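Local coordinates for peroxinectin A (PDB 6ERC), which is a secreted haem peroxidase that uses hydrogen peroxide to oxidise phenolic donors and also has iodide and thiocyanate peroxidase activity, at residues 43-48 with 425-430; 47-52 with 102-107; 265-270 with 463-468; 277-282 with 457-462. All blocks are in the same frame, centred on the assembly; numbering follows the deposited sequence.

Contact 1 (43-48 with 425-430); sequences ITNQPS and NAYKSV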
loop_
_atom_site.group_PDB
_atom_site.type_symbol
_atom_site.label_atom_id
_atom_site.label_comp_id
_atom_site.label_asym_id
_atom_site.label_seq_id
_atom_site.Cartn_x
_atom_site.Cartn_y
_atom_site.Cartn_z
ATOM N N ILE A 43 -7.675 3.424 -25.741
ATOM C CA ILE A 43 -8.819 3.174 -24.869
ATOM C C ILE A 43 -10.072 3.628 -25.601
ATOM O O ILE A 43 -10.159 4.781 -26.040
ATOM C CB ILE A 43 -8.678 3.903 -23.523
ATOM C CG1 ILE A 43 -7.353 3.541 -22.843
ATOM C CG2 ILE A 43 -9.859 3.578 -22.610
ATOM C CD1 ILE A 43 -7.191 2.071 -22.524
ATOM N N THR A 44 -11.043 2.724 -25.732
ATOM C CA THR A 44 -12.336 3.072 -26.310
ATOM C C THR A 44 -13.369 3.451 -25.256
ATOM O O THR A 44 -14.364 4.103 -25.594
ATOM C CB THR A 44 -12.883 1.911 -27.151
ATOM O OG1 THR A 44 -13.004 0.739 -26.337
ATOM C CG2 THR A 44 -11.964 1.617 -28.328
ATOM N N ASN A 45 -13.161 3.053 -24.001
ATOM C CA ASN A 45 -14.055 3.436 -22.918
ATOM C C ASN A 45 -13.913 4.927 -22.619
ATOM O O ASN A 45 -13.087 5.634 -23.202
ATOM C CB ASN A 45 -13.762 2.607 -21.668
ATOM C CG ASN A 45 -14.403 1.238 -21.710
ATOM O OD1 ASN A 45 -15.518 1.079 -22.198
ATOM N ND2 ASN A 45 -13.705 0.242 -21.183
ATOM N N GLN A 46 -14.728 5.409 -21.687
ATOM C CA GLN A 46 -14.675 6.813 -21.320
ATOM C C GLN A 46 -13.367 7.120 -20.592
ATOM O O GLN A 46 -12.760 6.230 -19.990
ATOM C CB GLN A 46 -15.860 7.178 -20.431
ATOM C CG GLN A 46 -17.210 6.856 -21.049
ATOM C CD GLN A 46 -18.341 7.645 -20.429
ATOM O OE1 GLN A 46 -18.346 8.876 -20.461
ATOM N NE2 GLN A 46 -19.309 6.940 -19.859
ATOM N N PRO A 47 -12.909 8.372 -20.634
ATOM C CA PRO A 47 -11.666 8.722 -19.933
ATOM C C PRO A 47 -11.766 8.458 -18.437
ATOM O O PRO A 47 -12.850 8.285 -17.875
ATOM C CB PRO A 47 -11.498 10.218 -20.224
ATOM C CG PRO A 47 -12.314 10.466 -21.443
ATOM C CD PRO A 47 -13.469 9.521 -21.362
ATOM N N SER A 48 -10.598 8.444 -17.787
ATOM C CA SER A 48 -10.530 8.087 -16.371
ATOM C C SER A 48 -11.370 9.033 -15.519
ATOM O O SER A 48 -12.166 8.591 -14.683
ATOM C CB SER A 48 -9.074 8.090 -15.901
ATOM O OG SER A 48 -8.291 7.187 -16.662
ATOM N N ASN A 425 -24.336 3.311 -16.923
ATOM C CA ASN A 425 -24.016 4.662 -17.368
ATOM C C ASN A 425 -22.558 4.773 -17.805
ATOM O O ASN A 425 -22.247 5.483 -18.768
ATOM C CB ASN A 425 -24.317 5.656 -16.245
ATOM C CG ASN A 425 -24.265 7.103 -16.706
ATOM O OD1 ASN A 425 -23.807 7.403 -17.812
ATOM N ND2 ASN A 425 -24.729 8.010 -15.853
ATOM N N ALA A 426 -21.652 4.081 -17.111
ATOM C CA ALA A 426 -20.228 4.199 -17.414
ATOM C C ALA A 426 -19.824 3.325 -18.595
ATOM O O ALA A 426 -19.015 3.745 -19.429
ATOM C CB ALA A 426 -19.396 3.831 -16.182
ATOM N N TYR A 427 -20.364 2.113 -18.678
ATOM C CA TYR A 427 -20.016 1.168 -19.725
ATOM C C TYR A 427 -21.273 0.717 -20.455
ATOM O O TYR A 427 -22.358 0.644 -19.871
ATOM C CB TYR A 427 -19.295 -0.055 -19.150
ATOM C CG TYR A 427 -18.129 0.289 -18.258
ATOM C CD1 TYR A 427 -16.872 0.534 -18.790
ATOM C CD2 TYR A 427 -18.284 0.365 -16.884
ATOM C CE1 TYR A 427 -15.803 0.847 -17.979
ATOM C CE2 TYR A 427 -17.222 0.676 -16.063
ATOM C CZ TYR A 427 -15.984 0.916 -16.614
ATOM O OH TYR A 427 -14.924 1.227 -15.799
ATOM N N LYS A 428 -21.118 0.411 -21.742
ATOM C CA LYS A 428 -22.232 -0.103 -22.526
ATOM C C LYS A 428 -22.325 -1.621 -22.486
ATOM O O LYS A 428 -23.394 -2.171 -22.769
ATOM C CB LYS A 428 -22.123 0.374 -23.981
ATOM C CG LYS A 428 -20.956 -0.209 -24.759
ATOM C CD LYS A 428 -20.743 0.548 -26.065
ATOM C CE LYS A 428 -19.667 -0.102 -26.927
ATOM N NZ LYS A 428 -20.113 -1.405 -27.500
ATOM N N SER A 429 -21.241 -2.305 -22.128
ATOM C CA SER A 429 -21.240 -3.755 -22.001
ATOM C C SER A 429 -20.485 -4.154 -20.742
ATOM O O SER A 429 -19.611 -3.424 -20.268
ATOM C CB SER A 429 -20.601 -4.425 -23.224
ATOM O OG SER A 429 -20.507 -5.826 -23.045
ATOM N N VAL A 430 -20.833 -5.323 -20.200
ATOM C CA VAL A 430 -20.094 -5.849 -19.056
ATOM C C VAL A 430 -18.657 -6.154 -19.454
ATOM O O VAL A 430 -17.725 -5.959 -18.666
ATOM C CB VAL A 430 -20.794 -7.092 -18.473
ATOM C CG1 VAL A 430 -22.161 -6.727 -17.914
ATOM C CG2 VAL A 430 -20.906 -8.203 -19.513
HETATM O O HOH W 1 -21.936 9.101 -19.485
#

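Contact 2 (47-52 with 102-107); sequences PSRAIS and QYFDPA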
loop_
_atom_site.group_PDB
_atom_site.type_symbol
_atom_site.label_atom_id
_atom_site.label_comp_id
_atom_site.label_asym_id
_atom_site.label_seq_id
_atom_site.Cartn_x
_atom_site.Cartn_y
_atom_site.Cartn_z
ATOM N N PRO A 47 -12.909 8.372 -20.634
ATOM C CA PRO A 47 -11.666 8.722 -19.933
ATOM C C PRO A 47 -11.766 8.458 -18.437
ATOM O O PRO A 47 -12.850 8.285 -17.875
ATOM C CB PRO A 47 -11.498 10.218 -20.224
ATOM C CG PRO A 47 -12.314 10.466 -21.443
ATOM C CD PRO A 47 -13.469 9.521 -21.362
ATOM N N SER A 48 -10.598 8.444 -17.787
ATOM C CA SER A 48 -10.530 8.087 -16.371
ATOM C C SER A 48 -11.370 9.033 -15.519
ATOM O O SER A 48 -12.166 8.591 -14.683
ATOM C CB SER A 48 -9.074 8.090 -15.901
ATOM O OG SER A 48 -8.291 7.187 -16.662
ATOM N N ARG A 49 -11.209 10.343 -15.720
ATOM C CA ARG A 49 -11.922 11.305 -14.885
ATOM C C ARG A 49 -13.432 11.198 -15.067
ATOM O O ARG A 49 -14.190 11.501 -14.138
ATOM C CB ARG A 49 -11.441 12.723 -15.197
ATOM C CG ARG A 49 -12.184 13.828 -14.451
ATOM C CD ARG A 49 -12.177 13.632 -12.941
ATOM N NE ARG A 49 -12.850 14.735 -12.261
ATOM C CZ ARG A 49 -13.168 14.748 -10.969
ATOM N NH1 ARG A 49 -12.882 13.711 -10.192
ATOM N NH2 ARG A 49 -13.782 15.804 -10.453
ATOM N N ALA A 50 -13.887 10.778 -16.247
ATOM C CA ALA A 50 -15.315 10.555 -16.446
ATOM C C ALA A 50 -15.788 9.354 -15.637
ATOM O O ALA A 50 -16.778 9.439 -14.902
ATOM C CB ALA A 50 -15.615 10.363 -17.933
ATOM N N ILE A 51 -15.086 8.224 -15.755
ATOM C CA ILE A 51 -15.428 7.054 -14.954
ATOM C C ILE A 51 -15.397 7.399 -13.472
ATOM O O ILE A 51 -16.199 6.878 -12.687
ATOM C CB ILE A 51 -14.476 5.883 -15.274
ATOM C CG1 ILE A 51 -14.562 5.490 -16.753
ATOM C CG2 ILE A 51 -14.785 4.686 -14.388
ATOM C CD1 ILE A 51 -15.903 4.918 -17.185
ATOM N N SER A 52 -14.475 8.273 -13.064
ATOM C CA SER A 52 -14.411 8.687 -11.666
ATOM C C SER A 52 -15.691 9.399 -11.250
ATOM O O SER A 52 -16.280 9.087 -10.209
ATOM C CB SER A 52 -13.196 9.590 -11.446
ATOM O OG SER A 52 -13.122 10.035 -10.104
ATOM N N GLN A 102 -16.887 20.483 -12.621
ATOM C CA GLN A 102 -17.054 21.426 -11.521
ATOM C C GLN A 102 -15.839 21.480 -10.602
ATOM O O GLN A 102 -15.637 22.494 -9.927
ATOM C CB GLN A 102 -18.300 21.067 -10.708
ATOM C CG GLN A 102 -19.595 21.088 -11.504
ATOM C CD GLN A 102 -19.876 22.442 -12.124
ATOM O OE1 GLN A 102 -19.585 23.477 -11.530
ATOM N NE2 GLN A 102 -20.437 22.439 -13.329
ATOM N N TYR A 103 -15.027 20.424 -10.559
ATOM C CA TYR A 103 -13.874 20.392 -9.669
ATOM C C TYR A 103 -12.571 20.786 -10.349
ATOM O O TYR A 103 -11.648 21.233 -9.660
ATOM C CB TYR A 103 -13.713 18.993 -9.056
ATOM C CG TYR A 103 -14.896 18.564 -8.219
ATOM C CD1 TYR A 103 -15.986 17.921 -8.796
ATOM C CD2 TYR A 103 -14.928 18.809 -6.853
ATOM C CE1 TYR A 103 -17.071 17.533 -8.033
ATOM C CE2 TYR A 103 -16.007 18.424 -6.085
ATOM C CZ TYR A 103 -17.074 17.787 -6.679
ATOM O OH TYR A 103 -18.150 17.405 -5.913
ATOM N N PHE A 104 -12.468 20.637 -11.674
ATOM C CA PHE A 104 -11.212 20.911 -12.359
ATOM C C PHE A 104 -11.384 21.708 -13.649
ATOM O O PHE A 104 -10.398 21.894 -14.374
ATOM C CB PHE A 104 -10.481 19.597 -12.662
ATOM C CG PHE A 104 -10.156 18.788 -11.438
ATOM C CD1 PHE A 104 -9.144 19.184 -10.578
ATOM C CD2 PHE A 104 -10.860 17.631 -11.148
ATOM C CE1 PHE A 104 -8.842 18.441 -9.451
ATOM C CE2 PHE A 104 -10.563 16.885 -10.021
ATOM C CZ PHE A 104 -9.550 17.291 -9.171
ATOM N N ASP A 105 -12.589 22.186 -13.964
ATOM C CA ASP A 105 -12.786 22.978 -15.172
ATOM C C ASP A 105 -14.143 23.672 -15.148
ATOM O O ASP A 105 -14.946 23.503 -16.076
ATOM C CB ASP A 105 -12.665 22.095 -16.414
ATOM C CG ASP A 105 -12.716 22.893 -17.702
ATOM O OD1 ASP A 105 -12.326 24.078 -17.681
ATOM O OD2 ASP A 105 -13.164 22.341 -18.729
ATOM N N PRO A 106 -14.438 24.465 -14.117
ATOM C CA PRO A 106 -15.754 25.116 -14.063
ATOM C C PRO A 106 -15.956 26.154 -15.152
ATOM O O PRO A 106 -17.101 26.399 -15.552
ATOM C CB PRO A 106 -15.772 25.747 -12.663
ATOM C CG PRO A 106 -14.335 25.961 -12.335
ATOM C CD PRO A 106 -13.592 24.823 -12.966
ATOM N N ALA A 107 -14.882 26.771 -15.643
ATOM C CA ALA A 107 -14.981 27.750 -16.718
ATOM C C ALA A 107 -15.206 27.110 -18.080
ATOM O O ALA A 107 -15.293 27.833 -19.077
ATOM C CB ALA A 107 -13.716 28.610 -16.769
#

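Contact 3 (265-270 with 463-468); sequences ITYDEY and FRTRAG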
loop_
_atom_site.group_PDB
_atom_site.type_symbol
_atom_site.label_atom_id
_atom_site.label_comp_id
_atom_site.label_asym_id
_atom_site.label_seq_id
_atom_site.Cartn_x
_atom_site.Cartn_y
_atom_site.Cartn_z
ATOM N N ILE A 265 2.011 -9.991 12.020
ATOM C CA ILE A 265 0.771 -9.219 12.051
ATOM C C ILE A 265 0.031 -9.350 10.726
ATOM O O ILE A 265 -1.203 -9.410 10.689
ATOM C CB ILE A 265 1.068 -7.746 12.395
ATOM C CG1 ILE A 265 1.490 -7.624 13.861
ATOM C CG2 ILE A 265 -0.152 -6.863 12.116
ATOM C CD1 ILE A 265 2.063 -6.279 14.227
ATOM N N THR A 266 0.772 -9.399 9.620
ATOM C CA THR A 266 0.137 -9.500 8.312
ATOM C C THR A 266 -0.614 -10.820 8.166
ATOM O O THR A 266 -1.786 -10.837 7.774
ATOM C CB THR A 266 1.189 -9.350 7.211
ATOM O OG1 THR A 266 1.815 -8.064 7.323
ATOM C CG2 THR A 266 0.556 -9.481 5.830
ATOM N N TYR A 267 0.041 -11.937 8.484
ATOM C CA TYR A 267 -0.513 -13.252 8.188
ATOM C C TYR A 267 -1.306 -13.861 9.338
ATOM O O TYR A 267 -2.015 -14.849 9.116
ATOM C CB TYR A 267 0.606 -14.215 7.790
ATOM C CG TYR A 267 1.121 -13.987 6.388
ATOM C CD1 TYR A 267 1.802 -12.823 6.058
ATOM C CD2 TYR A 267 0.930 -14.936 5.395
ATOM C CE1 TYR A 267 2.272 -12.610 4.778
ATOM C CE2 TYR A 267 1.400 -14.732 4.113
ATOM C CZ TYR A 267 2.071 -13.569 3.812
ATOM O OH TYR A 267 2.545 -13.359 2.538
ATOM N N ASP A 268 -1.203 -13.319 10.549
ATOM C CA ASP A 268 -2.014 -13.791 11.664
ATOM C C ASP A 268 -3.193 -12.880 11.970
ATOM O O ASP A 268 -4.204 -13.354 12.498
ATOM C CB ASP A 268 -1.161 -13.939 12.931
ATOM C CG ASP A 268 -0.282 -15.178 12.907
ATOM O OD1 ASP A 268 -0.308 -15.917 11.900
ATOM O OD2 ASP A 268 0.430 -15.417 13.906
ATOM N N GLU A 269 -3.093 -11.592 11.644
ATOM C CA GLU A 269 -4.150 -10.632 11.932
ATOM C C GLU A 269 -4.738 -10.006 10.677
ATOM O O GLU A 269 -5.957 -10.061 10.479
ATOM C CB GLU A 269 -3.617 -9.530 12.863
ATOM C CG GLU A 269 -3.325 -10.006 14.272
ATOM C CD GLU A 269 -2.820 -8.892 15.171
ATOM O OE1 GLU A 269 -1.623 -8.545 15.081
ATOM O OE2 GLU A 269 -3.623 -8.358 15.964
ATOM N N TYR A 270 -3.907 -9.419 9.813
ATOM C CA TYR A 270 -4.426 -8.637 8.694
ATOM C C TYR A 270 -5.150 -9.522 7.685
ATOM O O TYR A 270 -6.319 -9.286 7.360
ATOM C CB TYR A 270 -3.289 -7.870 8.015
ATOM C CG TYR A 270 -3.759 -6.987 6.881
ATOM C CD1 TYR A 270 -4.322 -5.742 7.132
ATOM C CD2 TYR A 270 -3.645 -7.400 5.562
ATOM C CE1 TYR A 270 -4.755 -4.935 6.102
ATOM C CE2 TYR A 270 -4.078 -6.597 4.524
ATOM C CZ TYR A 270 -4.631 -5.367 4.803
ATOM O OH TYR A 270 -5.066 -4.564 3.777
ATOM N N PHE A 463 0.333 -15.810 -0.778
ATOM C CA PHE A 463 0.856 -17.167 -0.718
ATOM C C PHE A 463 2.293 -17.211 -1.217
ATOM O O PHE A 463 3.137 -17.918 -0.652
ATOM C CB PHE A 463 -0.017 -18.110 -1.540
ATOM C CG PHE A 463 0.433 -19.539 -1.492
ATOM C CD1 PHE A 463 1.356 -20.020 -2.403
ATOM C CD2 PHE A 463 -0.064 -20.401 -0.530
ATOM C CE1 PHE A 463 1.772 -21.334 -2.360
ATOM C CE2 PHE A 463 0.348 -21.715 -0.480
ATOM C CZ PHE A 463 1.268 -22.182 -1.398
ATOM N N ARG A 464 2.595 -16.450 -2.270
ATOM C CA ARG A 464 3.924 -16.502 -2.864
ATOM C C ARG A 464 4.942 -15.713 -2.048
ATOM O O ARG A 464 6.066 -16.186 -1.844
ATOM C CB ARG A 464 3.873 -15.995 -4.305
ATOM C CG ARG A 464 3.217 -16.982 -5.261
ATOM C CD ARG A 464 3.281 -16.524 -6.710
ATOM N NE ARG A 464 2.472 -15.333 -6.952
ATOM C CZ ARG A 464 2.940 -14.090 -7.017
ATOM N NH1 ARG A 464 2.105 -13.084 -7.245
ATOM N NH2 ARG A 464 4.232 -13.841 -6.861
ATOM N N THR A 465 4.580 -14.521 -1.565
ATOM C CA THR A 465 5.542 -13.731 -0.799
ATOM C C THR A 465 5.870 -14.350 0.556
ATOM O O THR A 465 6.800 -13.880 1.218
ATOM C CB THR A 465 5.040 -12.298 -0.598
ATOM O OG1 THR A 465 3.639 -12.306 -0.307
ATOM C CG2 THR A 465 5.313 -11.461 -1.845
ATOM N N ARG A 466 5.137 -15.377 0.981
ATOM C CA ARG A 466 5.518 -16.196 2.124
ATOM C C ARG A 466 6.276 -17.449 1.702
ATOM O O ARG A 466 7.354 -17.733 2.234
ATOM C CB ARG A 466 4.274 -16.591 2.930
ATOM C CG ARG A 466 4.541 -17.624 4.013
ATOM C CD ARG A 466 3.368 -17.769 4.971
ATOM N NE ARG A 466 2.332 -18.660 4.455
ATOM C CZ ARG A 466 1.209 -18.962 5.102
ATOM N NH1 ARG A 466 0.962 -18.445 6.300
ATOM N NH2 ARG A 466 0.326 -19.784 4.554
ATOM N N ALA A 467 5.733 -18.201 0.742
ATOM C CA ALA A 467 6.354 -19.455 0.332
ATOM C C ALA A 467 7.669 -19.226 -0.401
ATOM O O ALA A 467 8.595 -20.036 -0.275
ATOM C CB ALA A 467 5.389 -20.249 -0.547
ATOM N N GLY A 468 7.771 -18.146 -1.169
ATOM C CA GLY A 468 8.988 -17.842 -1.891
ATOM C C GLY A 468 10.031 -17.088 -1.102
ATOM O O GLY A 468 11.071 -16.723 -1.657
#

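Contact 4 (277-282 with 457-462); sequences SFPSYT and IIYEQF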
loop_
_atom_site.group_PDB
_atom_site.type_symbol
_atom_site.label_atom_id
_atom_site.label_comp_id
_atom_site.label_asym_id
_atom_site.label_seq_id
_atom_site.Cartn_x
_atom_site.Cartn_y
_atom_site.Cartn_z
ATOM N N SER A 277 -9.777 -15.947 6.614
ATOM C CA SER A 277 -8.803 -16.858 7.203
ATOM C C SER A 277 -7.573 -16.868 6.302
ATOM O O SER A 277 -7.451 -16.052 5.382
ATOM C CB SER A 277 -9.393 -18.261 7.375
ATOM O OG SER A 277 -9.593 -18.886 6.120
ATOM N N PHE A 278 -6.657 -17.793 6.571
ATOM C CA PHE A 278 -5.511 -18.010 5.696
ATOM C C PHE A 278 -4.827 -19.315 6.085
ATOM O O PHE A 278 -4.642 -19.582 7.278
ATOM C CB PHE A 278 -4.526 -16.842 5.777
ATOM C CG PHE A 278 -3.634 -16.722 4.575
ATOM C CD1 PHE A 278 -4.113 -16.182 3.393
ATOM C CD2 PHE A 278 -2.320 -17.153 4.625
ATOM C CE1 PHE A 278 -3.296 -16.072 2.282
ATOM C CE2 PHE A 278 -1.498 -17.046 3.515
ATOM C CZ PHE A 278 -1.987 -16.505 2.344
ATOM N N PRO A 279 -4.436 -20.151 5.122
ATOM C CA PRO A 279 -3.818 -21.431 5.476
ATOM C C PRO A 279 -2.509 -21.237 6.224
ATOM O O PRO A 279 -1.877 -20.179 6.182
ATOM C CB PRO A 279 -3.593 -22.107 4.118
ATOM C CG PRO A 279 -3.520 -20.983 3.154
ATOM C CD PRO A 279 -4.493 -19.967 3.662
ATOM N N SER A 280 -2.103 -22.294 6.917
ATOM C CA SER A 280 -0.876 -22.267 7.692
ATOM C C SER A 280 0.337 -22.478 6.793
ATOM O O SER A 280 0.261 -23.135 5.752
ATOM C CB SER A 280 -0.929 -23.337 8.781
ATOM O OG SER A 280 -1.427 -24.558 8.261
ATOM N N TYR A 281 1.464 -21.902 7.212
ATOM C CA TYR A 281 2.709 -22.002 6.458
ATOM C C TYR A 281 3.065 -23.461 6.199
ATOM O O TYR A 281 2.889 -24.322 7.064
ATOM C CB TYR A 281 3.829 -21.305 7.235
ATOM C CG TYR A 281 5.167 -21.216 6.533
ATOM C CD1 TYR A 281 5.289 -20.594 5.299
ATOM C CD2 TYR A 281 6.318 -21.720 7.127
ATOM C CE1 TYR A 281 6.517 -20.497 4.665
ATOM C CE2 TYR A 281 7.547 -21.626 6.504
ATOM C CZ TYR A 281 7.642 -21.015 5.273
ATOM O OH TYR A 281 8.865 -20.921 4.647
ATOM N N THR A 282 3.562 -23.738 4.991
ATOM C CA THR A 282 3.929 -25.092 4.588
ATOM C C THR A 282 5.403 -25.224 4.217
ATOM O O THR A 282 5.787 -26.227 3.601
ATOM C CB THR A 282 3.072 -25.554 3.407
ATOM O OG1 THR A 282 3.262 -24.665 2.301
ATOM C CG2 THR A 282 1.602 -25.586 3.790
ATOM N N ILE A 457 -6.946 -12.639 -6.311
ATOM C CA ILE A 457 -5.663 -12.021 -6.629
ATOM C C ILE A 457 -4.850 -11.797 -5.360
ATOM O O ILE A 457 -3.633 -12.021 -5.337
ATOM C CB ILE A 457 -5.886 -10.707 -7.403
ATOM C CG1 ILE A 457 -6.629 -10.980 -8.714
ATOM C CG2 ILE A 457 -4.554 -10.019 -7.695
ATOM C CD1 ILE A 457 -7.232 -9.747 -9.349
ATOM N N ILE A 458 -5.503 -11.353 -4.285
ATOM C CA ILE A 458 -4.792 -11.104 -3.036
ATOM C C ILE A 458 -4.322 -12.418 -2.423
ATOM O O ILE A 458 -3.171 -12.546 -1.991
ATOM C CB ILE A 458 -5.682 -10.310 -2.064
ATOM C CG1 ILE A 458 -5.968 -8.919 -2.633
ATOM C CG2 ILE A 458 -5.008 -10.187 -0.702
ATOM C CD1 ILE A 458 -7.075 -8.176 -1.913
ATOM N N TYR A 459 -5.210 -13.413 -2.372
ATOM C CA TYR A 459 -4.821 -14.716 -1.847
ATOM C C TYR A 459 -3.614 -15.263 -2.593
ATOM O O TYR A 459 -2.687 -15.808 -1.981
ATOM C CB TYR A 459 -5.995 -15.691 -1.946
ATOM C CG TYR A 459 -5.706 -17.067 -1.386
ATOM C CD1 TYR A 459 -5.010 -18.012 -2.130
ATOM C CD2 TYR A 459 -6.137 -17.423 -0.116
ATOM C CE1 TYR A 459 -4.744 -19.267 -1.623
ATOM C CE2 TYR A 459 -5.877 -18.679 0.399
ATOM C CZ TYR A 459 -5.180 -19.597 -0.357
ATOM O OH TYR A 459 -4.918 -20.850 0.152
ATOM N N GLU A 460 -3.602 -15.115 -3.918
ATOM C CA GLU A 460 -2.541 -15.706 -4.724
ATOM C C GLU A 460 -1.207 -15.014 -4.476
ATOM O O GLU A 460 -0.154 -15.664 -4.483
ATOM C CB GLU A 460 -2.925 -15.643 -6.203
ATOM C CG GLU A 460 -2.079 -16.526 -7.112
ATOM C CD GLU A 460 -0.770 -15.879 -7.527
ATOM O OE1 GLU A 460 -0.661 -14.637 -7.448
ATOM O OE2 GLU A 460 0.152 -16.616 -7.936
ATOM N N GLN A 461 -1.227 -13.699 -4.248
ATOM C CA GLN A 461 0.016 -12.966 -4.033
ATOM C C GLN A 461 0.658 -13.350 -2.705
ATOM O O GLN A 461 1.822 -13.764 -2.658
ATOM C CB GLN A 461 -0.249 -11.460 -4.082
ATOM C CG GLN A 461 0.993 -10.613 -3.856
ATOM C CD GLN A 461 2.070 -10.886 -4.880
ATOM O OE1 GLN A 461 1.936 -10.529 -6.050
ATOM N NE2 GLN A 461 3.144 -11.531 -4.450
ATOM N N PHE A 462 -0.087 -13.214 -1.607
ATOM C CA PHE A 462 0.506 -13.409 -0.291
ATOM C C PHE A 462 0.899 -14.859 -0.037
ATOM O O PHE A 462 1.736 -15.117 0.834
ATOM C CB PHE A 462 -0.450 -12.912 0.790
ATOM C CG PHE A 462 -0.494 -11.415 0.905
ATOM C CD1 PHE A 462 0.622 -10.709 1.320
ATOM C CD2 PHE A 462 -1.644 -10.714 0.593
ATOM C CE1 PHE A 462 0.590 -9.333 1.423
ATOM C CE2 PHE A 462 -1.681 -9.338 0.698
ATOM C CZ PHE A 462 -0.564 -8.648 1.114
#

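Contact 1 (43-48 with 425-430)
Gln-46 and Asn-45, in the loop leading to helix 48-56, meet Ala-426 and Tyr-427 where helix 417-426 ends, at the periphery of the animal haem peroxidase fold. One direct hydrogen bond crosses. Gln-46 leaves the backbone with CG anti to its carbonyl carbon (chi1 -56°), runs extended beyond CG, and presents NE2 to Ala-426 O at 3.2 Å. The N-H points almost straight at the oxygen (169°), which lies close to the plane of the Gln-46 amide; seen from the acceptor, however, the donor stands to the side and is tilted out of the carbonyl plane. A water adds a looser bridge, giving a proton to Asn-425 OD1 and accepting weakly from Gln-46 NE2. The other interaction is van der Waals. The Asn-45 amide lies across the edge of the Tyr-427 ring, the two planes 79° apart, and its ND2 is held by Asp-432 O. Tyr-427 reaches on to helix 48-56, touching Ile-51 and Ile-55, and its OH is hydrogen-bonded to Asp-434. At the ring edge, Asn-45 CG sits in the ring plane, with Asn-45 OD1 3.7 Å from Tyr-427 CD1 and Asn-45 ND2 3.9 Å from Tyr-427 CE1.

Contact 2 (47-52 with 102-107)
Arg-49 sets the face of its guanidinium against the edge of the Phe-104 ring, the two planes 75° apart. Phe-104 CE2 stands over the centre of the guanidinium, 3.5 Å from Arg-49 CZ and 3.4 Å from Arg-49 NH2, while Arg-49 CZ in turn lies in the plane of the Phe-104 ring. The cation therefore meets a ring edge, not the pi face. Tyr-103 comes at the guanidinium from its rim: its CD1 is 3.5 Å from Arg-49 NH2, and the tyrosine ring is turned nearly perpendicular to the guanidinium, at 87°. Arg-49 gets there with CG anti to the backbone N and a bend at chi2 (55°), which carries the group off the first turn of helix 48-56 to the loop between strands 91-96 and 113-124 of the four-stranded antiparallel sheet. Each guanidinium nitrogen has a polar partner beyond the two segments: Asp-378 forms a salt bridge with NH1, Asp-101 another with NE, and Asn-366 OD1 accepts from NH2. These bonds hold the buried guanidinium in its rotation, and the two carboxylates probably offset the charge of Arg-49 and of nearby Arg-365. Met-114 of strand 113-124 packs against both Arg-49 and Phe-104.

Contact 3 (265-270 with 463-468)
Tyr-267 and Arg-466 mark the nearest approach of the two backbones, CA to CA 9.0 Å, a separation bridged by side chains of helices 247-275 and 452-467. The tyrosine spans most of the distance, its CG anti to its carbonyl carbon (chi1 -76°), and its hydroxyl arrives beside the other helix. There Tyr-267 OH is hydrogen-bonded to Phe-462 O and lies 3.2 Å from Thr-465 OG1. Arg-466 passes the ring at a slant. Its CB is 3.6 Å from Tyr-267 CE2 and its CD 3.7 Å from the same carbon, so the aliphatic part of the chain makes much of the contact. A bend at chi3 (83°) then brings Arg-466 NH1 to 3.6 Å from Tyr-267 CD2, with the guanidinium plane inclined 33° to the ring. This is a helix-helix contact within the mainly alpha-helical animal haem peroxidase fold; a turn further along helix 247-275, Tyr-270 touches the haem. The turn holding both tyrosines, 266-270, is of the wider pi type; Ile-265 O accepts from both Glu-269 N and Tyr-270 N. Arg-466 NH2 is bonded to Pro-279 O in the loop after helix 247-275, while Trp-472 meets the Tyr-267 ring edge-to-face.

Contact 4 (277-282 with 457-462)
Phe-278 and Pro-279, in the loop joining helices 247-275 and 294-300, pack against one side of helix 452-467 at Tyr-459 and Phe-462. No hydrogen bond crosses between the two segments; the contact rests on rings and aliphatic carbons. Phe-278 and Tyr-459 meet at a slant, ring centroids 5.3 Å apart and planes at 48°. The closest atoms of this pair are Phe-278 CE1 and Tyr-459 CD2, at 4.0 Å. Both side chains have CG trans to the backbone N (chi1 -158° for Phe-278 and -178° for Tyr-459), which turns their rings toward the opposite segment. Farther along the helix, Phe-278 CZ touches the base of Phe-462, 4.2 Å from its CB, while the Phe-462 ring turns off to meet Phe-296 edge-to-face. Pro-279 and Tyr-459 approach each other head-on from their own segments. The proline CD is 3.8 Å from Tyr-459 CE2, and its CG lies 3.3 Å from Tyr-459 OH. The same Pro-279 CD sits 3.5 Å above the plane of the Phe-278 ring, toward its rim, so the proline ring touches both aromatics. The side chain of Phe-462 lies about 9 Å from the bound haem, which places this packing of a loop on helix 452-467 in the helical framework around the cofactor of an animal-type haem peroxidase.

Contacts 1 and 2 lie on one side of the chain, centres 15 Å apart, and share Pro-47 and Ser-48. Ile-51 of helix 48-56 packs against Gln-46, Ala-426 and Tyr-427, so this short helix joins them. Contacts 3 and 4 have centres 6 Å apart and both use helix 452-467; side chains of contact 3 bond to backbone oxygens of contact 4, which along the chain lies within the interval spanned by contact 3. Contact 2 and the 3-4 pair lie on opposite sides of the chain's centre, with their centres 38 to 39 Å apart. Contact 2 closes before contacts 3 and 4 open, whereas contact 1 alternates with both. Helices and loops far apart in sequence are thus brought together in one peroxidase fold.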